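Local coordinates for tubulin-like protein CetZ1 (Haloferax volcanii, PDB 4B46) that binds and hydrolyses GTP as a cytoskeletal relative of tubulin and FtsZ, and controls cell shape, being essential for the rod-shaped cells needed for efficient swimming, at residues V95-F101 / I126-P130; V275-L280 / K316-E320; A292-V298 / V343-V349. All coordinates share one frame; numbering follows the deposited sequence.

Contact 1. Residues V95-F101 / I126-P130; sequences VHEVDAF and IYTEP
Phe101 and Tyr127 supply the aromatic part of this contact. Their rings lie near parallel, with planes at 25°, but are slid apart so that they barely overlap: CZ of Phe101 sits over one face of the tyrosine ring, towards its rim, 3.4 Å from CD2. Val95 holds CG1 anti to the backbone N (chi1 177°), which turns this methyl toward both the tyrosine ring and the carboxylate of Glu129; its off-centre CH-pi contact lies 4.3 Å from the ring centroid. The tyrosine's hydroxyl is engaged by Gln87 of helix 83-90.

Backbone hydrogen bonding joins the ends of the two segments. Phe101 N donates to Pro130 O at 2.9 Å, in line with the parallel pairing of strand 100-106 with strand 131-137. Both belong to the Rossmann-like sheet of the tubulin/FtsZ GTPase domain, and helix 111-126 makes the beta-alpha-beta crossover between them. Pro130 has no N-H to give, and across this contact it offers its carbonyl; its CD lies 3.3 Å from Asp99 O.

The polar part belongs to Glu129. Its chain bends at chi2 (89°), laying the carboxylate against CG1 of Val95, and water 1 bridges OE2 to Val98 O, 2.7 Å from each.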
loop_
_atom_site.group_PDB
_atom_site.type_symbol
_atom_site.label_atom_id
_atom_site.label_comp_id
_atom_site.label_asym_id
_atom_site.label_seq_id
_atom_site.Cartn_x
_atom_site.Cartn_y
_atom_site.Cartn_z
ATOM N N VAL A 95 -14.297 2.966 14.291
ATOM C CA VAL A 95 -13.561 1.738 14.012
ATOM C C VAL A 95 -14.478 0.543 13.731
ATOM O O VAL A 95 -14.138 -0.313 12.921
ATOM C CB VAL A 95 -12.548 1.419 15.139
ATOM C CG1 VAL A 95 -11.838 0.095 14.880
ATOM C CG2 VAL A 95 -11.528 2.552 15.262
ATOM N N HIS A 96 -15.647 0.497 14.370
ATOM C CA HIS A 96 -16.605 -0.573 14.105
ATOM C C HIS A 96 -17.060 -0.593 12.645
ATOM O O HIS A 96 -17.621 -1.585 12.179
ATOM C CB HIS A 96 -17.828 -0.474 15.026
ATOM C CG HIS A 96 -17.524 -0.730 16.470
ATOM N ND1 HIS A 96 -16.949 -1.900 16.914
ATOM C CD2 HIS A 96 -17.717 0.035 17.568
ATOM C CE1 HIS A 96 -16.791 -1.842 18.225
ATOM N NE2 HIS A 96 -17.252 -0.679 18.647
ATOM N N GLU A 97 -16.815 0.496 11.921
ATOM C CA GLU A 97 -17.270 0.584 10.535
ATOM C C GLU A 97 -16.163 0.322 9.521
ATOM O O GLU A 97 -16.361 0.541 8.328
ATOM C CB GLU A 97 -17.921 1.944 10.260
ATOM C CG GLU A 97 -19.225 2.180 11.030
ATOM C CD GLU A 97 -19.670 3.635 10.998
ATOM O OE1 GLU A 97 -19.207 4.391 10.115
ATOM O OE2 GLU A 97 -20.483 4.025 11.864
ATOM N N VAL A 98 -15.004 -0.143 9.980
ATOM C CA VAL A 98 -13.927 -0.465 9.044
ATOM C C VAL A 98 -13.595 -1.953 9.023
ATOM O O VAL A 98 -13.739 -2.653 10.029
ATOM C CB VAL A 98 -12.629 0.365 9.304
ATOM C CG1 VAL A 98 -12.970 1.826 9.550
ATOM C CG2 VAL A 98 -11.841 -0.199 10.471
ATOM N N ASP A 99 -13.160 -2.420 7.858
ATOM C CA ASP A 99 -12.736 -3.803 7.661
ATOM C C ASP A 99 -11.284 -4.019 8.069
ATOM O O ASP A 99 -10.902 -5.119 8.477
ATOM C CB ASP A 99 -12.908 -4.199 6.189
ATOM C CG ASP A 99 -14.351 -4.138 5.745
ATOM O OD1 ASP A 99 -15.208 -4.678 6.475
ATOM O OD2 ASP A 99 -14.631 -3.534 4.691
ATOM N N ALA A 100 -10.473 -2.972 7.940
ATOM C CA ALA A 100 -9.055 -3.082 8.257
ATOM C C ALA A 100 -8.400 -1.720 8.423
ATOM O O ALA A 100 -8.929 -0.710 7.961
ATOM C CB ALA A 100 -8.324 -3.888 7.156
ATOM N N PHE A 101 -7.246 -1.711 9.089
ATOM C CA PHE A 101 -6.379 -0.535 9.140
ATOM C C PHE A 101 -5.309 -0.666 8.069
ATOM O O PHE A 101 -4.890 -1.782 7.750
ATOM C CB PHE A 101 -5.691 -0.437 10.500
ATOM C CG PHE A 101 -6.610 -0.065 11.620
ATOM C CD1 PHE A 101 -7.287 -1.041 12.327
ATOM C CD2 PHE A 101 -6.789 1.267 11.964
ATOM C CE1 PHE A 101 -8.139 -0.694 13.364
ATOM C CE2 PHE A 101 -7.630 1.621 12.997
ATOM C CZ PHE A 101 -8.303 0.644 13.700
ATOM N N ILE A 126 -4.598 -3.239 20.459
ATOM C CA ILE A 126 -5.864 -2.761 21.010
ATOM C C ILE A 126 -7.085 -3.060 20.136
ATOM O O ILE A 126 -8.208 -3.084 20.641
ATOM C CB ILE A 126 -5.816 -1.247 21.377
ATOM C CG1 ILE A 126 -6.084 -0.382 20.148
ATOM C CG2 ILE A 126 -4.468 -0.882 22.024
ATOM C CD1 ILE A 126 -5.937 1.100 20.417
ATOM N N TYR A 127 -6.871 -3.286 18.838
ATOM C CA TYR A 127 -7.972 -3.612 17.932
ATOM C C TYR A 127 -7.851 -5.038 17.408
ATOM O O TYR A 127 -6.763 -5.607 17.388
ATOM C CB TYR A 127 -8.029 -2.643 16.744
ATOM C CG TYR A 127 -8.254 -1.202 17.131
ATOM C CD1 TYR A 127 -9.432 -0.803 17.758
ATOM C CD2 TYR A 127 -7.292 -0.236 16.867
ATOM C CE1 TYR A 127 -9.638 0.519 18.120
ATOM C CE2 TYR A 127 -7.487 1.086 17.218
ATOM C CZ TYR A 127 -8.659 1.460 17.839
ATOM O OH TYR A 127 -8.848 2.774 18.185
ATOM N N THR A 128 -8.973 -5.606 16.977
ATOM C CA THR A 128 -8.986 -6.972 16.467
ATOM C C THR A 128 -9.151 -7.060 14.949
ATOM O O THR A 128 -9.053 -8.143 14.385
ATOM C CB THR A 128 -10.075 -7.826 17.154
ATOM O OG1 THR A 128 -11.333 -7.144 17.082
ATOM C CG2 THR A 128 -9.727 -8.056 18.617
ATOM N N GLU A 129 -9.413 -5.937 14.289
ATOM C CA GLU A 129 -9.453 -5.925 12.824
ATOM C C GLU A 129 -8.034 -6.117 12.270
ATOM O O GLU A 129 -7.064 -5.804 12.953
ATOM C CB GLU A 129 -10.026 -4.602 12.298
ATOM C CG GLU A 129 -11.514 -4.391 12.565
ATOM C CD GLU A 129 -11.782 -3.723 13.896
ATOM O OE1 GLU A 129 -10.808 -3.460 14.635
ATOM O OE2 GLU A 129 -12.969 -3.453 14.190
ATOM N N PRO A 130 -7.910 -6.631 11.034
ATOM C CA PRO A 130 -6.566 -6.754 10.437
ATOM C C PRO A 130 -5.858 -5.404 10.328
ATOM O O PRO A 130 -6.513 -4.387 10.088
ATOM C CB PRO A 130 -6.852 -7.294 9.028
ATOM C CG PRO A 130 -8.190 -7.970 9.133
ATOM C CD PRO A 130 -8.965 -7.158 10.149
HETATM O O HOH W 1 -14.917 -3.525 12.341
#

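Contact 2. Residues V275-L280 / K316-E320; sequences VRKAAL and KWIEE
Trp317 reaches from helix 308-322 into the side of helix 265-280, where it is a knob in a hole formed by Val275, Arg276, Ala279 and Leu280. With CG anti to the backbone N (chi1 -174°), the indole projects across the gap between two helix segments whose axes approach to 10.8 Å. Arg276 crosses it at about a right angle and sets the aliphatic part of its chain over one face: CG stands 3.6 Å from the centroid of the six-membered ring, a CH-pi contact only 16° off the normal. Arginine suits this partly exposed place because its methylenes can cover an aromatic face while the guanidinium continues past it. At the ring edge, in plane, CB of Ala279 comes within 3.5 Å of CZ3; alanine's single methyl lets the helix backbone come this near the ring. CG of Leu280 also meets the edge, 4.1 Å from CH2. Were Trp317 replaced by an alanine, a gap would probably open between the helices and the methylenes of Arg276 would lose the face they cover.

Ile318, the next residue, brings the end of its side chain nearer helix 265-280, and its CD1 meets CG1 of Val275 at 3.9 Å; both are beta-branched and apolar, suited to this buried side of the helix pair.

The segments 275-280 and 316-320 run at 28° to each other, on one face of the C-terminal domain's sheet. Beneath them, Val275 rests on Leu297 of strand 294-301, Ala279 on Ile344 of strand 339-347, and Ile318 on both strands as well as on Val327 of strand 326-333.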
loop_
_atom_site.group_PDB
_atom_site.type_symbol
_atom_site.label_atom_id
_atom_site.label_comp_id
_atom_site.label_asym_id
_atom_site.label_seq_id
_atom_site.Cartn_x
_atom_site.Cartn_y
_atom_site.Cartn_z
ATOM N N VAL A 275 -5.490 -9.473 -17.857
ATOM C CA VAL A 275 -4.952 -10.347 -16.825
ATOM C C VAL A 275 -3.481 -10.646 -17.116
ATOM O O VAL A 275 -2.619 -10.498 -16.245
ATOM C CB VAL A 275 -5.772 -11.664 -16.709
ATOM C CG1 VAL A 275 -5.083 -12.655 -15.799
ATOM C CG2 VAL A 275 -7.177 -11.378 -16.190
ATOM N N ARG A 276 -3.197 -11.047 -18.349
ATOM C CA ARG A 276 -1.815 -11.281 -18.770
ATOM C C ARG A 276 -0.939 -10.032 -18.651
ATOM O O ARG A 276 0.180 -10.105 -18.142
ATOM C CB ARG A 276 -1.757 -11.857 -20.188
ATOM C CG ARG A 276 -2.406 -13.241 -20.303
ATOM C CD ARG A 276 -1.998 -13.974 -21.591
ATOM N NE ARG A 276 -2.405 -13.247 -22.791
ATOM C CZ ARG A 276 -3.625 -13.310 -23.313
ATOM N NH1 ARG A 276 -4.548 -14.068 -22.741
ATOM N NH2 ARG A 276 -3.922 -12.615 -24.402
ATOM N N LYS A 277 -1.448 -8.891 -19.105
ATOM C CA LYS A 277 -0.683 -7.643 -19.063
ATOM C C LYS A 277 -0.357 -7.239 -17.637
ATOM O O LYS A 277 0.743 -6.744 -17.353
ATOM C CB LYS A 277 -1.438 -6.514 -19.760
ATOM C CG LYS A 277 -1.441 -6.623 -21.268
ATOM C CD LYS A 277 -2.556 -5.792 -21.875
ATOM C CE LYS A 277 -2.720 -6.082 -23.357
ATOM N NZ LYS A 277 -3.903 -5.368 -23.904
ATOM N N ALA A 278 -1.312 -7.458 -16.734
ATOM C CA ALA A 278 -1.120 -7.130 -15.327
ATOM C C ALA A 278 -0.104 -8.063 -14.677
ATOM O O ALA A 278 0.732 -7.622 -13.881
ATOM C CB ALA A 278 -2.452 -7.180 -14.574
ATOM N N ALA A 279 -0.164 -9.349 -15.019
ATOM C CA ALA A 279 0.724 -10.321 -14.388
ATOM C C ALA A 279 2.157 -10.173 -14.880
ATOM O O ALA A 279 3.100 -10.413 -14.128
ATOM C CB ALA A 279 0.251 -11.725 -14.627
ATOM N N LEU A 280 2.311 -9.791 -16.141
ATOM C CA LEU A 280 3.635 -9.723 -16.766
ATOM C C LEU A 280 4.192 -8.301 -16.798
ATOM O O LEU A 280 5.362 -8.085 -17.133
ATOM C CB LEU A 280 3.580 -10.311 -18.184
ATOM C CG LEU A 280 2.977 -11.720 -18.250
ATOM C CD1 LEU A 280 3.007 -12.285 -19.670
ATOM C CD2 LEU A 280 3.660 -12.671 -17.273
ATOM N N LYS A 316 -7.460 -19.493 -13.865
ATOM C CA LYS A 316 -6.681 -20.661 -14.289
ATOM C C LYS A 316 -5.310 -20.258 -14.825
ATOM O O LYS A 316 -4.298 -20.870 -14.491
ATOM C CB LYS A 316 -7.423 -21.471 -15.354
ATOM C CG LYS A 316 -8.634 -22.210 -14.821
ATOM C CD LYS A 316 -9.278 -23.063 -15.898
ATOM C CE LYS A 316 -10.389 -23.918 -15.319
ATOM N NZ LYS A 316 -11.073 -24.710 -16.387
ATOM N N TRP A 317 -5.283 -19.232 -15.661
ATOM C CA TRP A 317 -4.018 -18.770 -16.222
ATOM C C TRP A 317 -3.068 -18.280 -15.111
ATOM O O TRP A 317 -1.875 -18.590 -15.118
ATOM C CB TRP A 317 -4.262 -17.706 -17.299
ATOM C CG TRP A 317 -3.012 -17.275 -18.031
ATOM C CD1 TRP A 317 -2.493 -17.825 -19.173
ATOM C CD2 TRP A 317 -2.126 -16.207 -17.664
ATOM N NE1 TRP A 317 -1.341 -17.161 -19.537
ATOM C CE2 TRP A 317 -1.096 -16.165 -18.627
ATOM C CE3 TRP A 317 -2.104 -15.283 -16.613
ATOM C CZ2 TRP A 317 -0.056 -15.236 -18.571
ATOM C CZ3 TRP A 317 -1.071 -14.359 -16.563
ATOM C CH2 TRP A 317 -0.059 -14.346 -17.537
ATOM N N ILE A 318 -3.603 -17.552 -14.137
ATOM C CA ILE A 318 -2.788 -17.093 -13.008
ATOM C C ILE A 318 -2.214 -18.272 -12.221
ATOM O O ILE A 318 -1.056 -18.252 -11.796
ATOM C CB ILE A 318 -3.581 -16.126 -12.092
ATOM C CG1 ILE A 318 -3.791 -14.799 -12.825
ATOM C CG2 ILE A 318 -2.861 -15.895 -10.747
ATOM C CD1 ILE A 318 -4.761 -13.864 -12.156
ATOM N N GLU A 319 -3.023 -19.305 -12.031
ATOM C CA GLU A 319 -2.547 -20.489 -11.337
ATOM C C GLU A 319 -1.385 -21.148 -12.097
ATOM O O GLU A 319 -0.390 -21.557 -11.501
ATOM C CB GLU A 319 -3.697 -21.475 -11.114
ATOM C CG GLU A 319 -3.233 -22.869 -10.730
ATOM C CD GLU A 319 -2.427 -22.879 -9.442
ATOM O OE1 GLU A 319 -2.556 -21.930 -8.631
ATOM O OE2 GLU A 319 -1.656 -23.839 -9.241
ATOM N N GLU A 320 -1.510 -21.223 -13.417
ATOM C CA GLU A 320 -0.441 -21.742 -14.268
ATOM C C GLU A 320 0.855 -20.957 -14.115
ATOM O O GLU A 320 1.937 -21.538 -14.099
ATOM C CB GLU A 320 -0.874 -21.734 -15.736
ATOM C CG GLU A 320 -2.079 -22.634 -16.016
ATOM C CD GLU A 320 -2.581 -22.529 -17.443
ATOM O OE1 GLU A 320 -1.745 -22.405 -18.364
ATOM O OE2 GLU A 320 -3.814 -22.571 -17.643
#

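Contact 3. Residues A292-V298 / V343-V349; sequences AERALLV and VILLSGV
Leu297 holds CG anti to its own N (chi1 172°), whereas Ile344 places CG1 anti to the carbonyl carbon; with these torsions, and chi2 of Leu297 at 60°, CD1 of the leucine comes to 3.9 Å from CG1 of the isoleucine, the two chains crossing obliquely. Leu346 takes the same first torsion as Ile344, and its CD2 reaches CB of Ala295 at 3.6 Å. Here the small alanine leaves room for the end of the longer leucine. Ala292 continues this apolar row, its CB meeting CB of Leu346 and CG1 of Val349.

The backbones form neighbouring antiparallel strands in the CetZ C-terminal domain. Arg294-Ser347, Leu296-Leu345 and Val298-Val343 are hydrogen-bonded pairs, their side chains on the face opposite Leu297 and Ile344; Leu296 and Leu345 pack there against helices 179-198 and 216-223. Alternating with them, Ala295-Leu346 and Leu297-Ile344 are non-hydrogen-bonded pairs, so successive residues serve the two faces. The shortest bond, Val343 N to Val298 O, is 2.7 Å.

At Ser347 the regular pairing gives way to a classic beta bulge: its O accepts from Glu293 N at 3.0 Å, in the carbonyl plane, and from Arg294 N at 3.3 Å, tilted 21° from it. Gly348 follows with positive phi, and a CB there would clash with CB of Glu293, so glycine fits. Water 2 donates to Glu293 OE1 and accepts from Ser347 OG, while Glu293 OE2 forms a salt bridge with NH1 of Arg294, and NE of that arginine is salt-bridged to Glu326 of strand 326-333.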
loop_
_atom_site.group_PDB
_atom_site.type_symbol
_atom_site.label_atom_id
_atom_site.label_comp_id
_atom_site.label_asym_id
_atom_site.label_seq_id
_atom_site.Cartn_x
_atom_site.Cartn_y
_atom_site.Cartn_z
ATOM N N ALA A 292 4.211 -17.435 -5.275
ATOM C CA ALA A 292 3.329 -16.630 -4.431
ATOM C C ALA A 292 2.385 -17.568 -3.691
ATOM O O ALA A 292 1.999 -18.610 -4.215
ATOM C CB ALA A 292 2.543 -15.631 -5.261
ATOM N N GLU A 293 2.030 -17.210 -2.466
ATOM C CA GLU A 293 1.211 -18.092 -1.640
ATOM C C GLU A 293 -0.253 -18.084 -2.083
ATOM O O GLU A 293 -0.885 -19.130 -2.203
ATOM C CB GLU A 293 1.329 -17.669 -0.171
ATOM C CG GLU A 293 0.697 -18.629 0.821
ATOM C CD GLU A 293 0.926 -18.201 2.263
ATOM O OE1 GLU A 293 1.768 -17.304 2.499
ATOM O OE2 GLU A 293 0.260 -18.765 3.157
ATOM N N ARG A 294 -0.796 -16.895 -2.317
ATOM C CA ARG A 294 -2.196 -16.760 -2.695
ATOM C C ARG A 294 -2.300 -15.615 -3.679
ATOM O O ARG A 294 -1.512 -14.679 -3.616
ATOM C CB ARG A 294 -3.063 -16.453 -1.469
ATOM C CG ARG A 294 -3.079 -17.539 -0.415
ATOM C CD ARG A 294 -4.055 -17.164 0.705
ATOM N NE ARG A 294 -4.364 -18.309 1.557
ATOM C CZ ARG A 294 -3.713 -18.607 2.676
ATOM N NH1 ARG A 294 -2.712 -17.838 3.090
ATOM N NH2 ARG A 294 -4.065 -19.671 3.384
ATOM N N ALA A 295 -3.265 -15.700 -4.592
ATOM C CA ALA A 295 -3.466 -14.669 -5.602
ATOM C C ALA A 295 -4.932 -14.265 -5.636
ATOM O O ALA A 295 -5.819 -15.086 -5.400
ATOM C CB ALA A 295 -3.026 -15.172 -6.983
ATOM N N LEU A 296 -5.181 -12.998 -5.932
ATOM C CA LEU A 296 -6.533 -12.506 -6.098
ATOM C C LEU A 296 -6.569 -11.658 -7.345
ATOM O O LEU A 296 -5.782 -10.727 -7.492
ATOM C CB LEU A 296 -6.951 -11.655 -4.900
ATOM C CG LEU A 296 -8.260 -10.877 -5.047
ATOM C CD1 LEU A 296 -9.492 -11.804 -5.160
ATOM C CD2 LEU A 296 -8.448 -9.900 -3.875
ATOM N N LEU A 297 -7.487 -11.992 -8.242
ATOM C CA LEU A 297 -7.696 -11.241 -9.464
ATOM C C LEU A 297 -8.897 -10.331 -9.279
ATOM O O LEU A 297 -9.949 -10.762 -8.808
ATOM C CB LEU A 297 -7.947 -12.204 -10.636
ATOM C CG LEU A 297 -8.379 -11.569 -11.951
ATOM C CD1 LEU A 297 -7.315 -10.597 -12.447
ATOM C CD2 LEU A 297 -8.660 -12.656 -13.005
ATOM N N VAL A 298 -8.739 -9.071 -9.658
ATOM C CA VAL A 298 -9.826 -8.121 -9.575
ATOM C C VAL A 298 -10.002 -7.413 -10.911
ATOM O O VAL A 298 -9.064 -6.794 -11.419
ATOM C CB VAL A 298 -9.561 -7.068 -8.475
ATOM C CG1 VAL A 298 -10.685 -6.039 -8.446
ATOM C CG2 VAL A 298 -9.413 -7.739 -7.115
ATOM N N VAL A 343 -6.458 -5.995 -11.752
ATOM C CA VAL A 343 -5.445 -5.973 -10.710
ATOM C C VAL A 343 -5.196 -7.384 -10.226
ATOM O O VAL A 343 -6.125 -8.156 -10.026
ATOM C CB VAL A 343 -5.876 -5.073 -9.519
ATOM C CG1 VAL A 343 -5.343 -5.605 -8.189
ATOM C CG2 VAL A 343 -5.415 -3.638 -9.745
ATOM N N ILE A 344 -3.934 -7.732 -10.045
ATOM C CA ILE A 344 -3.603 -9.001 -9.429
ATOM C C ILE A 344 -2.854 -8.730 -8.136
ATOM O O ILE A 344 -1.831 -8.054 -8.134
ATOM C CB ILE A 344 -2.743 -9.873 -10.358
ATOM C CG1 ILE A 344 -3.482 -10.098 -11.694
ATOM C CG2 ILE A 344 -2.430 -11.201 -9.685
ATOM C CD1 ILE A 344 -2.676 -10.862 -12.730
ATOM N N LEU A 345 -3.389 -9.243 -7.037
ATOM C CA LEU A 345 -2.736 -9.141 -5.747
ATOM C C LEU A 345 -2.068 -10.476 -5.504
ATOM O O LEU A 345 -2.718 -11.522 -5.587
ATOM C CB LEU A 345 -3.769 -8.852 -4.648
ATOM C CG LEU A 345 -3.329 -9.053 -3.196
ATOM C CD1 LEU A 345 -2.174 -8.111 -2.814
ATOM C CD2 LEU A 345 -4.519 -8.889 -2.230
ATOM N N LEU A 346 -0.762 -10.439 -5.261
ATOM C CA LEU A 346 0.002 -11.636 -4.960
ATOM C C LEU A 346 0.536 -11.497 -3.547
ATOM O O LEU A 346 1.302 -10.582 -3.255
ATOM C CB LEU A 346 1.157 -11.815 -5.952
ATOM C CG LEU A 346 0.751 -11.977 -7.417
ATOM C CD1 LEU A 346 1.978 -11.972 -8.320
ATOM C CD2 LEU A 346 -0.044 -13.262 -7.621
ATOM N N SER A 347 0.106 -12.392 -2.664
ATOM C CA SER A 347 0.485 -12.302 -1.268
ATOM C C SER A 347 1.433 -13.431 -0.930
ATOM O O SER A 347 1.276 -14.533 -1.425
ATOM C CB SER A 347 -0.760 -12.332 -0.377
ATOM O OG SER A 347 -0.432 -12.681 0.963
ATOM N N GLY A 348 2.433 -13.145 -0.100
ATOM C CA GLY A 348 3.355 -14.179 0.328
ATOM C C GLY A 348 4.417 -14.477 -0.715
ATOM O O GLY A 348 4.831 -15.628 -0.893
ATOM N N VAL A 349 4.856 -13.444 -1.427
ATOM C CA VAL A 349 5.924 -13.628 -2.406
ATOM C C VAL A 349 7.247 -13.884 -1.691
ATOM O O VAL A 349 7.473 -13.379 -0.590
ATOM C CB VAL A 349 6.040 -12.435 -3.376
ATOM C CG1 VAL A 349 4.812 -12.370 -4.281
ATOM C CG2 VAL A 349 6.241 -11.130 -2.610
HETATM O O HOH W 2 0.862 -14.746 2.509
#

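From the N terminus, contact 1 comes first: it closes a short loop through strand 100-106 and helix 111-126 within the GTPase domain, and is complete before the others open. Helix 265-280 then begins contact 2, and strand 294-301 begins contact 3; helix 308-322 completes the former before strand 339-347 completes the latter, so these two loops cross. They also touch, CD1 of Ile344 lying 3.7 Å from CD1 of Ile318, which joins the helix pair of contact 2 to the strand pair of contact 3. Contact 1 stands apart, its centre about 22 Å from that of contact 3, yet strand pairing can be followed from its part of the sheet, in the GTPase domain, to that of contact 3.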